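Local coordinates for transcription regulator (Haloarcula marismortui ATCC 43049, PDB 3CRJ), which probably binds regulatory DNA through a helix-turn-helix motif and acts as a transcriptional repressor of the TetR family, at residues 64-69 against 121-126. Sequence-based numbering, arbitrary orientation.
Sequences AFLDYL and EAFSDR
Helical segments 64-69 and 121-126 run nearly parallel, 11° between their directions and 9.9 Å between axes, with L66 and R126 facing each other at a CA to CA distance of 6.6 Å. L66 CB lies 3.7 Å from R126 CG, while L66 CD1 reaches R126 CB and, more loosely, comes obliquely to the F123 ring, 4.4 Å from F123 CD1. L66 also packs on L110 and M113 of helix 104-115. In the TetR fold, helix 58-78 joins the N-terminal helix-turn-helix domain to the helical C-terminal domain; here helix 121-148 of the latter packs beside it, and F123 additionally touches L62 and Y32. Alongside the apolar contact, D67 and R126 form a salt bridge. R126 NE donates to D67 OD2 at 2.8 Å through a bent bond, arriving on the syn side but tilted out of the carboxylate plane, and weakly to D67 OD1 at 3.3 Å; carboxylate and guanidinium planes are 16° apart. The arginine chain is bent at chi2 (30°), bringing R126 NH1 back toward its own helix, where it donates a weak bond to A122 O at 2.8 Å. A leucine in place of R126 would probably leave the D67 carboxylate without this charged mate and free to turn.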
loop_
_atom_site.group_PDB
_atom_site.type_symbol
_atom_site.label_atom_id
_atom_site.label_comp_id
_atom_site.label_asym_id
_atom_site.label_seq_id
_atom_site.Cartn_x
_atom_site.Cartn_y
_atom_site.Cartn_z
ATOM N N ALA A 64 10.011 -8.830 16.327
ATOM C CA ALA A 64 10.609 -7.929 17.327
ATOM C C ALA A 64 10.931 -6.543 16.731
ATOM O O ALA A 64 10.616 -5.520 17.345
ATOM C CB ALA A 64 11.841 -8.559 17.939
ATOM N N PHE A 65 11.513 -6.524 15.525
ATOM C CA PHE A 65 11.879 -5.281 14.855
ATOM C C PHE A 65 10.655 -4.434 14.527
ATOM O O PHE A 65 10.701 -3.206 14.628
ATOM C CB PHE A 65 12.716 -5.531 13.594
ATOM C CG PHE A 65 13.209 -4.264 12.931
ATOM C CD1 PHE A 65 14.269 -3.536 13.481
ATOM C CD2 PHE A 65 12.608 -3.784 11.773
ATOM C CE1 PHE A 65 14.718 -2.354 12.877
ATOM C CE2 PHE A 65 13.055 -2.594 11.160
ATOM C CZ PHE A 65 14.109 -1.883 11.721
ATOM N N LEU A 66 9.555 -5.069 14.139
ATOM C CA LEU A 66 8.323 -4.315 14.015
ATOM C C LEU A 66 7.929 -3.694 15.371
ATOM O O LEU A 66 7.709 -2.475 15.459
ATOM C CB LEU A 66 7.218 -5.162 13.392
ATOM C CG LEU A 66 7.469 -5.432 11.893
ATOM C CD1 LEU A 66 6.472 -6.425 11.316
ATOM C CD2 LEU A 66 7.465 -4.165 11.090
ATOM N N ASP A 67 7.910 -4.511 16.428
ATOM C CA ASP A 67 7.570 -4.029 17.781
ATOM C C ASP A 67 8.430 -2.847 18.167
ATOM O O ASP A 67 7.950 -1.877 18.772
ATOM C CB ASP A 67 7.734 -5.132 18.822
ATOM C CG ASP A 67 6.783 -6.289 18.598
ATOM O OD1 ASP A 67 7.109 -7.397 19.074
ATOM O OD2 ASP A 67 5.716 -6.094 17.946
ATOM N N TYR A 68 9.701 -2.944 17.782
ATOM C CA TYR A 68 10.667 -1.883 17.978
ATOM C C TYR A 68 10.271 -0.606 17.244
ATOM O O TYR A 68 10.281 0.454 17.841
ATOM C CB TYR A 68 12.056 -2.380 17.580
ATOM C CG TYR A 68 13.120 -1.338 17.448
ATOM C CD1 TYR A 68 13.832 -0.895 18.557
ATOM C CD2 TYR A 68 13.457 -0.823 16.193
ATOM C CE1 TYR A 68 14.852 0.063 18.418
ATOM C CE2 TYR A 68 14.450 0.135 16.037
ATOM C CZ TYR A 68 15.152 0.581 17.147
ATOM O OH TYR A 68 16.151 1.529 16.990
ATOM N N LEU A 69 9.910 -0.696 15.970
ATOM C CA LEU A 69 9.544 0.507 15.234
ATOM C C LEU A 69 8.282 1.146 15.817
ATOM O O LEU A 69 8.153 2.370 15.833
ATOM C CB LEU A 69 9.355 0.237 13.740
ATOM C CG LEU A 69 10.531 -0.312 12.934
ATOM C CD1 LEU A 69 10.179 -0.467 11.446
ATOM C CD2 LEU A 69 11.787 0.544 13.093
ATOM N N GLU A 121 1.435 -14.883 10.416
ATOM C CA GLU A 121 0.682 -14.296 11.515
ATOM C C GLU A 121 1.456 -13.261 12.325
ATOM O O GLU A 121 0.918 -12.197 12.643
ATOM C CB GLU A 121 0.215 -15.389 12.453
ATOM C CG GLU A 121 -1.235 -15.722 12.336
ATOM C CD GLU A 121 -1.643 -16.665 13.435
ATOM O OE1 GLU A 121 -2.088 -16.172 14.497
ATOM O OE2 GLU A 121 -1.474 -17.892 13.255
ATOM N N ALA A 122 2.708 -13.571 12.660
ATOM C CA ALA A 122 3.505 -12.691 13.496
ATOM C C ALA A 122 3.618 -11.306 12.882
ATOM O O ALA A 122 3.594 -10.309 13.613
ATOM C CB ALA A 122 4.866 -13.279 13.743
ATOM N N PHE A 123 3.719 -11.238 11.548
ATOM C CA PHE A 123 3.782 -9.954 10.851
ATOM C C PHE A 123 2.395 -9.309 10.810
ATOM O O PHE A 123 2.225 -8.111 11.105
ATOM C CB PHE A 123 4.314 -10.117 9.405
ATOM C CG PHE A 123 5.804 -10.441 9.290
ATOM C CD1 PHE A 123 6.591 -10.741 10.411
ATOM C CD2 PHE A 123 6.407 -10.479 8.030
ATOM C CE1 PHE A 123 7.952 -11.060 10.274
ATOM C CE2 PHE A 123 7.770 -10.788 7.883
ATOM C CZ PHE A 123 8.535 -11.081 9.010
ATOM N N SER A 124 1.407 -10.109 10.421
ATOM C CA SER A 124 0.025 -9.658 10.343
ATOM C C SER A 124 -0.446 -9.082 11.674
ATOM O O SER A 124 -0.910 -7.935 11.716
ATOM C CB SER A 124 -0.888 -10.794 9.913
ATOM O OG SER A 124 -2.185 -10.290 9.674
ATOM N N ASP A 125 -0.317 -9.860 12.751
ATOM C CA ASP A 125 -0.603 -9.350 14.100
ATOM C C ASP A 125 0.028 -7.979 14.360
ATOM O O ASP A 125 -0.602 -7.100 14.961
ATOM C CB ASP A 125 -0.096 -10.315 15.178
ATOM C CG ASP A 125 -0.835 -11.637 15.188
ATOM O OD1 ASP A 125 -1.950 -11.701 14.637
ATOM O OD2 ASP A 125 -0.300 -12.624 15.751
ATOM N N ARG A 126 1.269 -7.825 13.889
ATOM C CA ARG A 126 2.153 -6.708 14.214
ATOM C C ARG A 126 1.758 -5.451 13.480
ATOM O O ARG A 126 1.837 -4.347 14.034
ATOM C CB ARG A 126 3.581 -7.062 13.812
ATOM C CG ARG A 126 4.585 -7.295 14.922
ATOM C CD ARG A 126 3.958 -7.818 16.149
ATOM N NE ARG A 126 4.921 -8.547 16.962
ATOM C CZ ARG A 126 4.963 -9.876 17.048
ATOM N NH1 ARG A 126 4.107 -10.617 16.355
ATOM N NH2 ARG A 126 5.850 -10.466 17.838
#